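Local coordinates for glutathione S-transferase family protein (Populus trichocarpa, PDB 5F06) that probably catalyses the transfer of glutathione onto electrophilic substrates with release of a halide, as a Phi-class glutathione transferase in cellular detoxification, at residues P8-C12 / P171-Y175; L17-E22 / R201-V207. One frame throughout, in Å; residues are numbered along the deposited sequence.

Contact 1. Residues P8-C12 / P171-Y175; sequences PMSTC and PYTYY. With GSH (glutathione), chain C; SO4 (sulfate ion), chain D.
T11 pushes its methyl CG2 against the ring of Y175, 3.3 Å from CD2, and turns OG1 over one face of Y172, 3.7 Å from CZ and displaced toward the ring's rim. This split follows from chi1 of 54°, which sets OG1 between the backbone N and the carbonyl carbon and leaves CG2 beside N. T11 O rests on the ring of P171, 3.2 Å from CB. A sulfate, probably from the crystallisation liquor, sits against the same threonine: T11 N donates to its O4 at 2.9 Å, nearly straight at 169°, while O2 lies 3.0 Å from T11 OG1. Here the thioredoxin-like N-terminal domain of the glutathione transferase fold meets the helical C-terminal domain, at the start of helix 11-22, where T11 binds glutathione and C12 can carry it covalently. Y175 OH is placed between the carbonyls of M9, at the ring's edge in its plane, and M211; with two acceptors for one proton and a doubtfully short modelled M9 distance, donation to M9 O is tentative. Further out, N108, I111 and V115 of helix 90-120 pack on Y172. Alanine at Y172 is likely to strip T11 OG1 of its aromatic cover and leave these helix residues facing a gap. S10 is the N-cap of helix 11-22, its side chain capping a first-turn backbone N, its OG hydrogen-bonded to T13 OG1 and A7 O.

Contact 2. Residues L17-E22 / R201-V207; sequences LTCLHE and RPAFKKV
R201 grips E22 side-on, where the chain's last helix, 202-210, packs across helix 11-22, the first helix of the thioredoxin-like domain of the glutathione transferase fold. The two short axes come within 8.3 Å and run roughly antiparallel, at 138°. R201 NE donates to E22 OE2 at 2.9 Å and NH2 to E22 OE1 at 3.1 Å, both on the syn side of the carboxylate, whose plane is turned 30° from the guanidinium. A bend in the glutamate chain (chi2 -74°) swings the carboxylate across to this N-cap arginine, which also makes cation-pi contacts with Y82 and Y162. A203 CB presses on the same carboxylate, 3.3 Å from OE2, as well as on H21 CB, and its backbone N donates to a water that binds E22 OE2 weakly. T18 OG1 lies near the edge of the F204 ring, close to its plane, and hydrogen-bonds A203 O weakly. K206 stretches its extended chain over one face of the H21 ring in a CH-pi contact, CD 4.0 Å from the centroid. V207 packs against L17 and T18, and its CG2 meets the H21 ring edge in plane, 3.6 Å from CD2.

Both contacts use helix 11-22: contact 1 its N-terminal start, beside glutathione, and contact 2 its C-terminal half, facing helix 202-210. Their centres lie about 12 Å apart, and their second segments meet directly, Y174 and F204 packing edge-to-face with CD1 of Y174 3.7 Å from CE2 of F204. Helices 170-176 and 202-210 of the C-terminal part thus back the same N-terminal-domain helix in succession. Contact 1 holds T11 and C12 of the glutathione pocket. Contact 2 lies farther from the pocket: the side chain of F204 is about 9 Å from that of T11, and the side chain of L17 about 11 Å from the bound glutathione.

Contact 1. Residues P8-C12 / P171-Y175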
loop_
_atom_site.group_PDB
_atom_site.type_symbol
_atom_site.label_atom_id
_atom_site.label_comp_id
_atom_site.label_asym_id
_atom_site.label_seq_id
_atom_site.Cartn_x
_atom_site.Cartn_y
_atom_site.Cartn_z
ATOM N N PRO A 8 10.469 -19.118 6.229
ATOM C CA PRO A 8 10.724 -19.261 4.786
ATOM C C PRO A 8 9.477 -19.518 3.933
ATOM O O PRO A 8 9.430 -19.092 2.778
ATOM C CB PRO A 8 11.662 -20.471 4.718
ATOM C CG PRO A 8 12.361 -20.483 6.023
ATOM C CD PRO A 8 11.375 -19.964 7.031
ATOM N N MET A 9 8.487 -20.205 4.495
ATOM C CA MET A 9 7.335 -20.649 3.718
ATOM C C MET A 9 6.256 -19.569 3.555
ATOM O O MET A 9 5.366 -19.707 2.717
ATOM C CB MET A 9 6.725 -21.897 4.366
ATOM C CG MET A 9 5.644 -22.563 3.531
ATOM S SD MET A 9 5.334 -24.276 4.006
ATOM C CE MET A 9 6.754 -25.083 3.269
ATOM N N SER A 10 6.332 -18.494 4.331
ATOM C CA SER A 10 5.296 -17.468 4.278
ATOM C C SER A 10 5.558 -16.461 3.162
ATOM O O SER A 10 6.701 -16.081 2.893
ATOM C CB SER A 10 5.173 -16.737 5.620
ATOM O OG SER A 10 6.181 -15.762 5.784
ATOM N N THR A 11 4.476 -16.042 2.515
ATOM C CA THR A 11 4.538 -15.090 1.413
ATOM C C THR A 11 5.169 -13.776 1.833
ATOM O O THR A 11 5.938 -13.176 1.088
ATOM C CB THR A 11 3.140 -14.788 0.866
ATOM O OG1 THR A 11 2.291 -14.353 1.939
ATOM C CG2 THR A 11 2.542 -16.020 0.221
ATOM N N CYS A 12 4.812 -13.329 3.032
ATOM C CA CYS A 12 5.241 -12.034 3.532
ATOM C C CYS A 12 6.739 -12.013 3.843
ATOM O O CYS A 12 7.416 -11.020 3.581
ATOM C CB CYS A 12 4.424 -11.675 4.769
ATOM S SG CYS A 12 2.638 -11.765 4.486
ATOM N N PRO A 171 5.553 -13.505 -4.274
ATOM C CA PRO A 171 5.168 -14.570 -3.336
ATOM C C PRO A 171 3.719 -15.049 -3.465
ATOM O O PRO A 171 3.522 -16.258 -3.548
ATOM C CB PRO A 171 5.410 -13.933 -1.959
ATOM C CG PRO A 171 6.335 -12.809 -2.207
ATOM C CD PRO A 171 5.977 -12.287 -3.565
ATOM N N TYR A 172 2.734 -14.153 -3.486
ATOM C CA TYR A 172 1.343 -14.600 -3.592
ATOM C C TYR A 172 1.094 -15.255 -4.945
ATOM O O TYR A 172 0.334 -16.217 -5.055
ATOM C CB TYR A 172 0.364 -13.443 -3.389
ATOM C CG TYR A 172 -0.097 -13.267 -1.960
ATOM C CD1 TYR A 172 -0.620 -14.331 -1.240
ATOM C CD2 TYR A 172 -0.019 -12.032 -1.332
ATOM C CE1 TYR A 172 -1.038 -14.179 0.064
ATOM C CE2 TYR A 172 -0.438 -11.870 -0.024
ATOM C CZ TYR A 172 -0.945 -12.950 0.667
ATOM O OH TYR A 172 -1.364 -12.791 1.966
ATOM N N THR A 173 1.743 -14.742 -5.981
ATOM C CA THR A 173 1.545 -15.299 -7.305
ATOM C C THR A 173 2.140 -16.703 -7.344
ATOM O O THR A 173 1.562 -17.605 -7.947
ATOM C CB THR A 173 2.162 -14.414 -8.396
ATOM O OG1 THR A 173 1.674 -13.074 -8.252
ATOM C CG2 THR A 173 1.788 -14.928 -9.782
ATOM N N TYR A 174 3.272 -16.900 -6.672
ATOM C CA TYR A 174 3.909 -18.212 -6.652
ATOM C C TYR A 174 2.938 -19.267 -6.128
ATOM O O TYR A 174 2.840 -20.368 -6.677
ATOM C CB TYR A 174 5.183 -18.200 -5.800
ATOM C CG TYR A 174 5.920 -19.516 -5.851
ATOM C CD1 TYR A 174 6.556 -19.923 -7.016
ATOM C CD2 TYR A 174 5.965 -20.359 -4.751
ATOM C CE1 TYR A 174 7.221 -21.121 -7.083
ATOM C CE2 TYR A 174 6.632 -21.568 -4.811
ATOM C CZ TYR A 174 7.259 -21.941 -5.979
ATOM O OH TYR A 174 7.925 -23.142 -6.056
ATOM N N TYR A 175 2.203 -18.923 -5.077
ATOM C CA TYR A 175 1.251 -19.860 -4.500
ATOM C C TYR A 175 -0.014 -19.978 -5.348
ATOM O O TYR A 175 -0.588 -21.064 -5.455
ATOM C CB TYR A 175 0.898 -19.445 -3.073
ATOM C CG TYR A 175 1.906 -19.884 -2.023
ATOM C CD1 TYR A 175 2.642 -21.057 -2.171
ATOM C CD2 TYR A 175 2.109 -19.134 -0.875
ATOM C CE1 TYR A 175 3.552 -21.460 -1.216
ATOM C CE2 TYR A 175 3.023 -19.535 0.090
ATOM C CZ TYR A 175 3.736 -20.700 -0.089
ATOM O OH TYR A 175 4.642 -21.116 0.860
HETATM N N1 GSH C . 0.701 -6.312 5.472
HETATM C CA1 GSH C . 1.508 -7.286 6.132
HETATM C C1 GSH C . 2.861 -7.368 5.459
HETATM O O11 GSH C . 2.952 -7.229 4.212
HETATM O O12 GSH C . 3.893 -7.581 6.141
HETATM C CB1 GSH C . 0.821 -8.638 6.099
HETATM C CG1 GSH C . 1.556 -9.586 7.034
HETATM C CD1 GSH C . 0.962 -10.988 7.001
HETATM O OE1 GSH C . -0.077 -11.214 6.399
HETATM N N2 GSH C . 1.659 -12.037 7.684
HETATM C CA2 GSH C . 1.171 -13.381 7.698
HETATM C C2 GSH C . 1.054 -13.858 9.143
HETATM O O2 GSH C . 1.797 -13.410 9.992
HETATM C CB2 GSH C . 2.165 -14.283 7.000
HETATM S SG2 GSH C . 2.145 -14.029 5.240
HETATM N N3 GSH C . 0.071 -14.847 9.503
HETATM C CA3 GSH C . -0.026 -15.309 10.876
HETATM C C3 GSH C . -1.331 -14.846 11.519
HETATM O O31 GSH C . -1.802 -15.478 12.505
HETATM O O32 GSH C . -1.937 -13.838 11.071
HETATM S S SO4 D . 0.610 -17.418 3.306
HETATM O O1 SO4 D . 0.260 -18.802 2.983
HETATM O O2 SO4 D . 0.246 -16.554 2.187
HETATM O O3 SO4 D . -0.111 -16.994 4.502
HETATM O O4 SO4 D . 2.047 -17.329 3.548
#

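Contact 2. Residues L17-E22 / R201-V207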
loop_
_atom_site.group_PDB
_atom_site.type_symbol
_atom_site.label_atom_id
_atom_site.label_comp_id
_atom_site.label_asym_id
_atom_site.label_seq_id
_atom_site.Cartn_x
_atom_site.Cartn_y
_atom_site.Cartn_z
ATOM N N LEU A 17 12.831 -11.740 1.619
ATOM C CA LEU A 17 13.963 -12.601 1.309
ATOM C C LEU A 17 14.459 -12.395 -0.119
ATOM O O LEU A 17 15.661 -12.290 -0.350
ATOM C CB LEU A 17 13.598 -14.066 1.529
ATOM C CG LEU A 17 13.487 -14.500 2.992
ATOM C CD1 LEU A 17 12.953 -15.907 3.083
ATOM C CD2 LEU A 17 14.838 -14.403 3.691
ATOM N N THR A 18 13.543 -12.320 -1.080
ATOM C CA THR A 18 13.955 -12.159 -2.467
ATOM C C THR A 18 14.597 -10.786 -2.669
ATOM O O THR A 18 15.563 -10.654 -3.425
ATOM C CB THR A 18 12.774 -12.356 -3.449
ATOM O OG1 THR A 18 13.247 -12.259 -4.799
ATOM C CG2 THR A 18 11.682 -11.331 -3.216
ATOM N N CYS A 19 14.086 -9.771 -1.975
ATOM C CA CYS A 19 14.684 -8.439 -2.036
ATOM C C CYS A 19 16.112 -8.459 -1.486
ATOM O O CYS A 19 17.026 -7.902 -2.098
ATOM C CB CYS A 19 13.838 -7.423 -1.263
ATOM S SG CYS A 19 14.531 -5.734 -1.258
ATOM N N LEU A 20 16.302 -9.104 -0.338
ATOM C CA LEU A 20 17.632 -9.242 0.250
ATOM C C LEU A 20 18.618 -9.893 -0.729
ATOM O O LEU A 20 19.764 -9.457 -0.836
ATOM C CB LEU A 20 17.561 -10.048 1.551
ATOM C CG LEU A 20 16.920 -9.323 2.740
ATOM C CD1 LEU A 20 16.466 -10.302 3.818
ATOM C CD2 LEU A 20 17.894 -8.314 3.325
ATOM N N HIS A 21 18.175 -10.920 -1.451
ATOM C CA HIS A 21 19.048 -11.609 -2.403
ATOM C C HIS A 21 19.333 -10.769 -3.641
ATOM O O HIS A 21 20.458 -10.782 -4.153
ATOM C CB HIS A 21 18.440 -12.951 -2.823
ATOM C CG HIS A 21 18.396 -13.959 -1.721
ATOM N ND1 HIS A 21 19.490 -14.240 -0.929
ATOM C CD2 HIS A 21 17.398 -14.761 -1.281
ATOM C CE1 HIS A 21 19.165 -15.169 -0.048
ATOM N NE2 HIS A 21 17.901 -15.502 -0.240
ATOM N N GLU A 22 18.322 -10.059 -4.137
ATOM C CA GLU A 22 18.521 -9.145 -5.257
ATOM C C GLU A 22 19.626 -8.147 -4.928
ATOM O O GLU A 22 20.409 -7.765 -5.798
ATOM C CB GLU A 22 17.227 -8.401 -5.597
ATOM C CG GLU A 22 16.145 -9.263 -6.232
ATOM C CD GLU A 22 16.437 -9.629 -7.681
ATOM O OE1 GLU A 22 17.451 -9.159 -8.236
ATOM O OE2 GLU A 22 15.640 -10.389 -8.266
ATOM N N ARG A 201 14.148 -15.688 -11.944
ATOM C CA ARG A 201 15.330 -14.941 -11.535
ATOM C C ARG A 201 16.039 -15.689 -10.411
ATOM O O ARG A 201 15.377 -16.261 -9.545
ATOM C CB ARG A 201 14.955 -13.532 -11.081
ATOM C CG ARG A 201 14.378 -12.659 -12.187
ATOM C CD ARG A 201 13.987 -11.286 -11.658
ATOM N NE ARG A 201 15.128 -10.530 -11.142
ATOM C CZ ARG A 201 15.904 -9.725 -11.868
ATOM N NH1 ARG A 201 15.677 -9.553 -13.163
ATOM N NH2 ARG A 201 16.913 -9.081 -11.294
ATOM N N PRO A 202 17.387 -15.697 -10.425
ATOM C CA PRO A 202 18.146 -16.407 -9.389
ATOM C C PRO A 202 17.746 -16.013 -7.971
ATOM O O PRO A 202 17.680 -16.877 -7.094
ATOM C CB PRO A 202 19.593 -15.999 -9.675
ATOM C CG PRO A 202 19.621 -15.716 -11.129
ATOM C CD PRO A 202 18.278 -15.124 -11.454
ATOM N N ALA A 203 17.466 -14.730 -7.762
ATOM C CA ALA A 203 17.156 -14.216 -6.434
ATOM C C ALA A 203 15.837 -14.759 -5.886
ATOM O O ALA A 203 15.636 -14.766 -4.674
ATOM C CB ALA A 203 17.120 -12.696 -6.460
ATOM N N PHE A 204 14.938 -15.206 -6.763
ATOM C CA PHE A 204 13.679 -15.783 -6.294
ATOM C C PHE A 204 13.746 -17.300 -6.248
ATOM O O PHE A 204 13.048 -17.930 -5.453
ATOM C CB PHE A 204 12.492 -15.364 -7.166
ATOM C CG PHE A 204 11.180 -15.915 -6.677
ATOM C CD1 PHE A 204 10.616 -15.443 -5.501
ATOM C CD2 PHE A 204 10.530 -16.923 -7.369
ATOM C CE1 PHE A 204 9.422 -15.958 -5.031
ATOM C CE2 PHE A 204 9.335 -17.441 -6.904
ATOM C CZ PHE A 204 8.782 -16.956 -5.732
ATOM N N LYS A 205 14.574 -17.891 -7.105
ATOM C CA LYS A 205 14.662 -19.343 -7.166
ATOM C C LYS A 205 15.157 -19.899 -5.837
ATOM O O LYS A 205 14.732 -20.970 -5.413
ATOM C CB LYS A 205 15.575 -19.794 -8.311
ATOM C CG LYS A 205 14.924 -19.695 -9.690
ATOM C CD LYS A 205 15.390 -20.796 -10.642
ATOM C CE LYS A 205 16.480 -20.320 -11.595
ATOM N NZ LYS A 205 17.672 -19.766 -10.898
ATOM N N LYS A 206 16.040 -19.161 -5.174
ATOM C CA LYS A 206 16.545 -19.578 -3.873
ATOM C C LYS A 206 15.438 -19.495 -2.824
ATOM O O LYS A 206 15.381 -20.302 -1.899
ATOM C CB LYS A 206 17.739 -18.717 -3.456
ATOM C CG LYS A 206 18.455 -19.231 -2.218
ATOM C CD LYS A 206 19.648 -18.363 -1.849
ATOM C CE LYS A 206 20.379 -18.921 -0.637
ATOM N NZ LYS A 206 21.520 -18.060 -0.220
ATOM N N VAL A 207 14.554 -18.517 -2.985
ATOM C CA VAL A 207 13.456 -18.299 -2.051
ATOM C C VAL A 207 12.311 -19.273 -2.323
ATOM O O VAL A 207 11.616 -19.701 -1.398
ATOM C CB VAL A 207 12.936 -16.842 -2.139
ATOM C CG1 VAL A 207 11.806 -16.598 -1.148
ATOM C CG2 VAL A 207 14.070 -15.863 -1.889
HETATM O O HOH W 1 17.979 -12.416 -9.382
#